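Local coordinates for protein endopolygalacturonase (Chondrostereum purpureum, PDB 1K5C) that probably hydrolyses the alpha-1,4 linkages between galacturonosyl units of polygalacturonan, as a glycoside hydrolase of family 28, at residues Asn171-Asn183 / His195-Ser209. Sequence-based numbering, arbitrary orientation. Where two conformers were deposited one is given.
Sequences NQDDCIAINDGNN and HGISIGSIATGKHVS
His195 lays one face of its imidazole over the backbone of Asp173: the CA of Asp173 stands 3.8 Å from the ring centroid and 14° off the normal, a CH-pi contact. The backbones are also joined, His195 N donating to Asp173 O (2.8 Å). A water in the plane of the ring joins His195 ND1 to Asp173 OD1, and that same OD1 takes Asp174 N on its anti lone pair, which helps hold the Asp173 carboxylate. Both residues bind galacturonate in ligand-bound crystals, and His195 is a predicted active-site residue. Next, Gly196 O accepts Cys175 N, whose side chain is in disulfide linkage with Cys191. The CG2 methyls of Ile197 and Ile176 touch at 3.7 Å as the side chains cross. At Ser198, in the conformer given, the hydroxyl OG comes within 2.8 Å of Asp174 OD1, where a bond is at most weak and doubtful; the other oxygen, OD2, forms a salt bridge with Lys228.

The pairing of successive coils of the right-handed parallel beta-helix of this family continues here: Ser198 N donates to Ile176 O, Ile178 N to Ser198 O, and Gly200 N to Ile178 O, with strand directions 39° apart. Beyond the cis peptide before Ser201, a water bridges Ser201 O and Ala203 N to Asn179 O. After the type II turn Ala203–Lys206, the lysine chain bends at its second torsion and runs its CD against the Asp180 carboxylate, while a water links NZ to OD2. His207 N meets Asp180 OD1 at 2.9 Å and 175°, nearly along the C-O axis. Val208 presses CG1 on Ile178 CG2 (3.8 Å), and Ser209 N reaches Gly181 O at 2.9 Å as its own carbonyl receives Asn183 N.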
ATOM      1  N   ASN A 171      -5.319   8.368  -4.733  1.00 10.61           N
ATOM      2  CA  ASN A 171      -6.392   7.466  -4.320  1.00 10.60           C
ATOM      3  C   ASN A 171      -7.155   8.042  -3.133  1.00 10.65           C
ATOM      4  O   ASN A 171      -7.108   9.251  -2.898  1.00 11.40           O
ATOM      5  CB  ASN A 171      -5.832   6.045  -4.042  1.00 10.79           C
ATOM      6  CG  ASN A 171      -5.025   6.040  -2.774  1.00 10.54           C
ATOM      7  OD1 ASN A 171      -4.619   7.113  -2.281  1.00 11.05           O
ATOM      8  ND2 ASN A 171      -4.736   4.847  -2.242  1.00 10.72           N
ATOM      9  N   GLN A 172      -7.916   7.153  -2.453  1.00 10.47           N
ATOM     10  CA  GLN A 172      -8.815   7.546  -1.370  1.00 11.00           C
ATOM     11  C   GLN A 172      -8.568   6.715  -0.110  1.00 11.22           C
ATOM     12  O   GLN A 172      -9.389   6.752   0.816  1.00 13.56           O
ATOM     13  CB  GLN A 172     -10.306   7.465  -1.748  1.00 11.63           C
ATOM     14  CG  GLN A 172     -10.677   8.338  -2.920  1.00 11.64           C
ATOM     15  CD  GLN A 172     -10.213   7.827  -4.262  1.00 10.95           C
ATOM     16  OE1 GLN A 172      -9.720   8.676  -5.119  1.00 13.11           O
ATOM     17  NE2 GLN A 172     -10.365   6.587  -4.558  1.00 10.06           N
ATOM     18  N   ASP A 173      -7.486   5.956  -0.055  1.00 10.84           N
ATOM     19  CA  ASP A 173      -7.177   5.153   1.140  1.00 10.97           C
ATOM     20  C   ASP A 173      -5.660   5.040   1.235  1.00 10.50           C
ATOM     21  O   ASP A 173      -4.932   5.859   0.661  1.00 10.88           O
ATOM     22  CB  ASP A 173      -7.946   3.794   1.115  1.00 11.54           C
ATOM     23  CG  ASP A 173      -8.234   3.262   2.511  1.00 11.79           C
ATOM     24  OD1 ASP A 173      -7.273   2.941   3.238  1.00 12.96           O
ATOM     25  OD2 ASP A 173      -9.416   3.168   2.873  1.00 14.80           O
ATOM     26  N   ASP A 174      -5.174   4.060   1.981  1.00 10.72           N
ATOM     27  CA  ASP A 174      -3.723   3.970   2.196  1.00 10.53           C
ATOM     28  C   ASP A 174      -2.994   3.979   0.858  1.00 10.32           C
ATOM     29  O   ASP A 174      -3.338   3.257  -0.069  1.00 10.88           O
ATOM     30  CB  ASP A 174      -3.405   2.693   2.983  1.00 10.88           C
ATOM     31  CG  ASP A 174      -3.900   2.758   4.416  1.00 11.70           C
ATOM     32  OD1 ASP A 174      -3.864   3.867   4.967  1.00 16.89           O
ATOM     33  OD2 ASP A 174      -4.214   1.693   4.972  1.00 12.23           O
ATOM     34  N   CYS A 175      -1.911   4.752   0.800  1.00 10.60           N
ATOM     35  CA  CYS A 175      -1.014   4.705  -0.360  1.00 10.77           C
ATOM     36  C   CYS A 175      -0.379   3.302  -0.481  1.00 10.42           C
ATOM     37  O   CYS A 175      -0.372   2.667  -1.528  1.00 11.46           O
ATOM     38  CB  CYS A 175      -0.000   5.840  -0.176  1.00 12.71           C
ATOM     39  SG  CYS A 175       1.125   6.015  -1.553  1.00 12.56           S
ATOM     40  N   ILE A 176       0.118   2.869   0.670  1.00 10.49           N
ATOM     41  CA  ILE A 176       0.566   1.491   0.915  1.00 10.22           C
ATOM     42  C   ILE A 176       0.019   1.103   2.283  1.00 10.15           C
ATOM     43  O   ILE A 176      -0.023   1.949   3.187  1.00 10.07           O
ATOM     44  CB  ILE A 176       2.116   1.324   0.867  1.00 10.36           C
ATOM     45  CG1 ILE A 176       2.523  -0.125   1.141  1.00 10.63           C
ATOM     46  CG2 ILE A 176       2.840   2.334   1.772  1.00 11.38           C
ATOM     47  CD1 ILE A 176       3.986  -0.421   0.800  1.00 12.12           C
ATOM     48  N   ALA A 177      -0.364  -0.176   2.392  1.00 10.13           N
ATOM     49  CA  ALA A 177      -0.640  -0.780   3.699  1.00 10.27           C
ATOM     50  C   ALA A 177       0.227  -2.047   3.773  1.00 10.02           C
ATOM     51  O   ALA A 177       0.058  -2.976   2.984  1.00 10.77           O
ATOM     52  CB  ALA A 177      -2.101  -1.127   3.888  1.00 10.99           C
ATOM     53  N   ILE A 178       1.169  -2.047   4.730  1.00 10.13           N
ATOM     54  CA  ILE A 178       2.027  -3.189   4.948  1.00 10.06           C
ATOM     55  C   ILE A 178       1.382  -3.993   6.071  1.00 10.27           C
ATOM     56  O   ILE A 178       1.329  -3.566   7.225  1.00 10.77           O
ATOM     57  CB  ILE A 178       3.447  -2.750   5.343  1.00 11.22           C
ATOM     58  CG1 ILE A 178       4.092  -1.890   4.228  1.00 12.10           C
ATOM     59  CG2 ILE A 178       4.278  -3.997   5.645  1.00 12.65           C
ATOM     60  CD1 ILE A 178       5.378  -1.219   4.634  1.00 12.89           C
ATOM     61  N   ASN A 179       0.833  -5.171   5.704  1.00 10.65           N
ATOM     62  CA  ASN A 179       0.005  -5.940   6.609  1.00 11.14           C
ATOM     63  C   ASN A 179       0.689  -7.152   7.242  1.00 10.85           C
ATOM     64  O   ASN A 179       0.218  -7.635   8.273  1.00 11.36           O
ATOM     65  CB  ASN A 179      -1.267  -6.388   5.850  1.00 11.75           C
ATOM     66  CG  ASN A 179      -2.116  -5.183   5.449  1.00 14.53           C
ATOM     67  OD1 ASN A 179      -2.641  -5.140   4.300  1.00 20.01           O
ATOM     68  ND2 ASN A 179      -2.228  -4.242   6.327  1.00 16.32           N
ATOM     69  N   ASP A 180       1.761  -7.637   6.626  1.00 10.74           N
ATOM     70  CA  ASP A 180       2.483  -8.793   7.137  1.00 10.96           C
ATOM     71  C   ASP A 180       3.814  -8.872   6.373  1.00 10.72           C
ATOM     72  O   ASP A 180       3.831  -8.524   5.172  1.00 11.46           O
ATOM     73  CB  ASP A 180       1.671 -10.074   6.884  1.00 11.31           C
ATOM     74  CG  ASP A 180       2.153 -11.286   7.642  1.00 12.06           C
ATOM     75  OD1 ASP A 180       2.700 -11.174   8.759  1.00 13.03           O
ATOM     76  OD2 ASP A 180       1.900 -12.426   7.130  1.00 17.78           O
ATOM     77  N   GLY A 181       4.865  -9.332   7.033  1.00 10.65           N
ATOM     78  CA  GLY A 181       6.111  -9.637   6.351  1.00 11.64           C
ATOM     79  C   GLY A 181       7.321  -8.893   6.911  1.00 10.87           C
ATOM     80  O   GLY A 181       7.235  -7.964   7.708  1.00 11.35           O
ATOM     81  N   ASN A 182       8.474  -9.404   6.471  1.00 11.49           N
ATOM     82  CA  ASN A 182       9.784  -8.919   6.869  1.00 11.19           C
ATOM     83  C   ASN A 182      10.529  -8.367   5.668  1.00 10.70           C
ATOM     84  O   ASN A 182      10.487  -8.938   4.589  1.00 11.74           O
ATOM     85  CB  ASN A 182      10.620 -10.083   7.458  1.00 12.33           C
ATOM     86  CG  ASN A 182      11.983  -9.612   7.953  1.00 12.93           C
ATOM     87  OD1 ASN A 182      12.046  -8.853   8.941  1.00 13.59           O
ATOM     88  ND2 ASN A 182      13.059 -10.003   7.288  1.00 15.56           N
ATOM     89  N   ASN A 183      11.284  -7.262   5.903  1.00 11.08           N
ATOM     90  CA  ASN A 183      12.242  -6.709   4.930  1.00 11.52           C
ATOM     91  C   ASN A 183      11.465  -6.089   3.754  1.00 11.29           C
ATOM     92  O   ASN A 183      11.455  -6.625   2.632  1.00 12.69           O
ATOM     93  CB  ASN A 183      13.239  -7.771   4.449  1.00 12.59           C
ATOM     94  CG  ASN A 183      14.197  -7.162   3.420  1.00 16.56           C
ATOM     95  OD1 ASN A 183      14.454  -5.942   3.399  1.00 19.60           O
ATOM     96  ND2 ASN A 183      14.691  -8.028   2.538  1.00 18.24           N
ATOM     97  N   HIS A 195      -4.800   8.126   2.381  1.00 11.04           N
ATOM     98  CA  HIS A 195      -4.616   8.044   3.824  1.00 11.20           C
ATOM     99  C   HIS A 195      -3.152   7.894   4.243  1.00 11.18           C
ATOM    100  O   HIS A 195      -2.889   7.570   5.409  1.00 12.31           O
ATOM    101  CB  HIS A 195      -5.463   6.910   4.421  1.00 12.06           C
ATOM    102  CG  HIS A 195      -6.946   7.157   4.250  1.00 12.33           C
ATOM    103  ND1 HIS A 195      -7.844   6.209   4.785  1.00 15.41           N
ATOM    104  CD2 HIS A 195      -7.661   8.137   3.679  1.00 13.88           C
ATOM    105  CE1 HIS A 195      -9.066   6.662   4.510  1.00 17.28           C
ATOM    106  NE2 HIS A 195      -8.995   7.816   3.858  1.00 16.70           N
ATOM    107  N   GLY A 196      -2.216   8.188   3.321  1.00 11.15           N
ATOM    108  CA  GLY A 196      -0.825   8.183   3.746  1.00 11.56           C
ATOM    109  C   GLY A 196      -0.218   6.787   3.720  1.00 10.50           C
ATOM    110  O   GLY A 196      -0.687   5.852   3.075  1.00 11.35           O
ATOM    111  N   ILE A 197       0.929   6.687   4.400  1.00 10.13           N
ATOM    112  CA  ILE A 197       1.769   5.488   4.360  1.00 10.11           C
ATOM    113  C   ILE A 197       1.519   4.694   5.615  1.00 10.02           C
ATOM    114  O   ILE A 197       1.831   5.173   6.725  1.00 10.54           O
ATOM    115  CB  ILE A 197       3.255   5.888   4.262  1.00 10.33           C
ATOM    116  CG1 ILE A 197       3.485   6.674   2.949  1.00 11.34           C
ATOM    117  CG2 ILE A 197       4.163   4.664   4.353  1.00 10.95           C
ATOM    118  CD1 ILE A 197       4.869   7.305   2.838  1.00 12.16           C
ATOM    119  N   SER A 198       0.964   3.472   5.479  1.00 10.11           N
ATOM    120  CA  SER A 198       0.490   2.714   6.616  1.00 10.27           C
ATOM    121  C   SER A 198       1.202   1.382   6.775  1.00  9.86           C
ATOM    122  O   SER A 198       1.488   0.648   5.832  1.00 10.24           O
ATOM    123  CB  SER A 198      -0.996   2.455   6.484  1.00 11.35           C
ATOM    124  OG  SER A 198      -1.672   3.663   6.750  0.69 12.15           O
ATOM    125  N   ILE A 199       1.353   1.031   8.081  1.00 10.27           N
ATOM    126  CA  ILE A 199       1.582  -0.354   8.523  1.00 10.25           C
ATOM    127  C   ILE A 199       0.288  -0.760   9.201  1.00 10.52           C
ATOM    128  O   ILE A 199      -0.164  -0.094  10.144  1.00 11.56           O
ATOM    129  CB  ILE A 199       2.774  -0.480   9.445  1.00 10.99           C
ATOM    130  CG1 ILE A 199       4.082  -0.165   8.668  1.00 11.41           C
ATOM    131  CG2 ILE A 199       2.804  -1.847  10.097  1.00 11.79           C
ATOM    132  CD1 ILE A 199       5.292   0.031   9.572  1.00 13.52           C
ATOM    133  N   GLY A 200      -0.325  -1.855   8.716  1.00 10.81           N
ATOM    134  CA  GLY A 200      -1.579  -2.361   9.240  1.00 11.35           C
ATOM    135  C   GLY A 200      -2.774  -1.890   8.431  1.00 11.25           C
ATOM    136  O   GLY A 200      -2.659  -1.269   7.387  1.00 12.61           O
ATOM    137  N   SER A 201      -3.966  -2.235   8.917  1.00 12.23           N
ATOM    138  CA  SER A 201      -4.216  -2.754  10.252  1.00 13.11           C
ATOM    139  C   SER A 201      -3.624  -4.117  10.471  1.00 12.29           C
ATOM    140  O   SER A 201      -3.775  -5.054   9.652  1.00 13.77           O
ATOM    141  CB  SER A 201      -5.768  -2.872  10.377  1.00 19.79           C
ATOM    142  OG  SER A 201      -6.038  -3.505  11.564  1.00 28.53           O
ATOM    143  N   ILE A 202      -2.924  -4.233  11.595  1.00 11.47           N
ATOM    144  CA  ILE A 202      -2.315  -5.495  12.017  1.00 11.37           C
ATOM    145  C   ILE A 202      -3.379  -6.349  12.682  1.00 11.14           C
ATOM    146  O   ILE A 202      -4.030  -5.921  13.665  1.00 11.87           O
ATOM    147  CB  ILE A 202      -1.135  -5.211  12.967  1.00 11.50           C
ATOM    148  CG1 ILE A 202      -0.051  -4.384  12.261  1.00 12.19           C
ATOM    149  CG2 ILE A 202      -0.610  -6.508  13.559  1.00 12.47           C
ATOM    150  CD1 ILE A 202       0.684  -5.125  11.148  1.00 13.37           C
ATOM    151  N   ALA A 203      -3.549  -7.542  12.150  1.00 11.48           N
ATOM    152  CA  ALA A 203      -4.519  -8.537  12.628  1.00 11.97           C
ATOM    153  C   ALA A 203      -3.820  -9.640  13.396  1.00 11.29           C
ATOM    154  O   ALA A 203      -2.579  -9.810  13.361  1.00 11.45           O
ATOM    155  CB  ALA A 203      -5.250  -9.138  11.406  1.00 13.13           C
ATOM    156  N   THR A 204      -4.624 -10.465  14.072  1.00 11.45           N
ATOM    157  CA  THR A 204      -4.093 -11.598  14.811  1.00 11.60           C
ATOM    158  C   THR A 204      -3.187 -12.467  13.899  1.00 11.56           C
ATOM    159  O   THR A 204      -3.517 -12.785  12.747  1.00 12.46           O
ATOM    160  CB  THR A 204      -5.277 -12.427  15.331  1.00 11.79           C
ATOM    161  OG1 THR A 204      -5.819 -11.611  16.404  1.00 11.93           O
ATOM    162  CG2 THR A 204      -4.871 -13.804  15.871  1.00 12.79           C
ATOM    163  N   GLY A 205      -2.029 -12.826  14.483  1.00 11.89           N
ATOM    164  CA  GLY A 205      -1.087 -13.723  13.817  1.00 13.30           C
ATOM    165  C   GLY A 205      -0.201 -13.035  12.791  1.00 12.55           C
ATOM    166  O   GLY A 205       0.598 -13.757  12.150  1.00 14.51           O
ATOM    167  N   LYS A 206      -0.285 -11.732  12.622  1.00 11.45           N
ATOM    168  CA  LYS A 206       0.518 -11.039  11.604  1.00 11.83           C
ATOM    169  C   LYS A 206       1.683 -10.313  12.249  1.00 11.20           C
ATOM    170  O   LYS A 206       1.578  -9.773  13.358  1.00 11.83           O
ATOM    171  CB  LYS A 206      -0.405 -10.056  10.844  1.00 12.41           C
ATOM    172  CG  LYS A 206      -1.625 -10.759  10.194  1.00 13.18           C
ATOM    173  CD  LYS A 206      -1.249 -11.933   9.303  1.00 14.62           C
ATOM    174  CE  LYS A 206      -2.548 -12.522   8.703  1.00 17.74           C
ATOM    175  NZ  LYS A 206      -2.228 -13.782   7.985  1.00 22.90           N
ATOM    176  N   HIS A 207       2.810 -10.294  11.507  1.00 11.24           N
ATOM    177  CA  HIS A 207       4.054  -9.758  12.062  1.00 11.37           C
ATOM    178  C   HIS A 207       4.762  -8.980  10.960  1.00 10.74           C
ATOM    179  O   HIS A 207       5.137  -9.552   9.938  1.00 12.14           O
ATOM    180  CB  HIS A 207       5.012 -10.901  12.503  1.00 12.30           C
ATOM    181  CG  HIS A 207       4.364 -11.781  13.538  1.00 12.39           C
ATOM    182  ND1 HIS A 207       4.371 -11.487  14.897  1.00 13.82           N
ATOM    183  CD2 HIS A 207       3.649 -12.944  13.372  1.00 14.43           C
ATOM    184  CE1 HIS A 207       3.683 -12.433  15.540  1.00 14.56           C
ATOM    185  NE2 HIS A 207       3.274 -13.310  14.649  1.00 15.38           N
ATOM    186  N   VAL A 208       4.904  -7.666  11.185  1.00 10.90           N
ATOM    187  CA  VAL A 208       5.612  -6.778  10.229  1.00 10.61           C
ATOM    188  C   VAL A 208       6.945  -6.427  10.877  1.00 10.56           C
ATOM    189  O   VAL A 208       6.995  -6.034  12.042  1.00 11.51           O
ATOM    190  CB  VAL A 208       4.778  -5.548   9.913  1.00 10.93           C
ATOM    191  CG1 VAL A 208       5.616  -4.508   9.204  1.00 11.58           C
ATOM    192  CG2 VAL A 208       3.564  -5.958   9.084  1.00 11.37           C
ATOM    193  N   SER A 209       8.054  -6.585  10.106  1.00 10.79           N
ATOM    194  CA  SER A 209       9.360  -6.278  10.679  1.00 10.97           C
ATOM    195  C   SER A 209      10.299  -5.773   9.612  1.00 10.89           C
ATOM    196  O   SER A 209      10.198  -6.107   8.428  1.00 11.09           O
ATOM    197  CB  SER A 209       9.952  -7.514  11.355  1.00 12.27           C
ATOM    198  OG  SER A 209       9.935  -8.646  10.487  1.00 13.80           O
TER
HETATM  199  O   HOH W   1      -7.087   3.986   5.987  1.00 26.55           O
HETATM  200  O   HOH W   2      -2.380  -7.483   9.248  1.00 11.87           O
HETATM  201  O   HOH W   3      -0.547 -12.885   5.889  1.00 21.21           O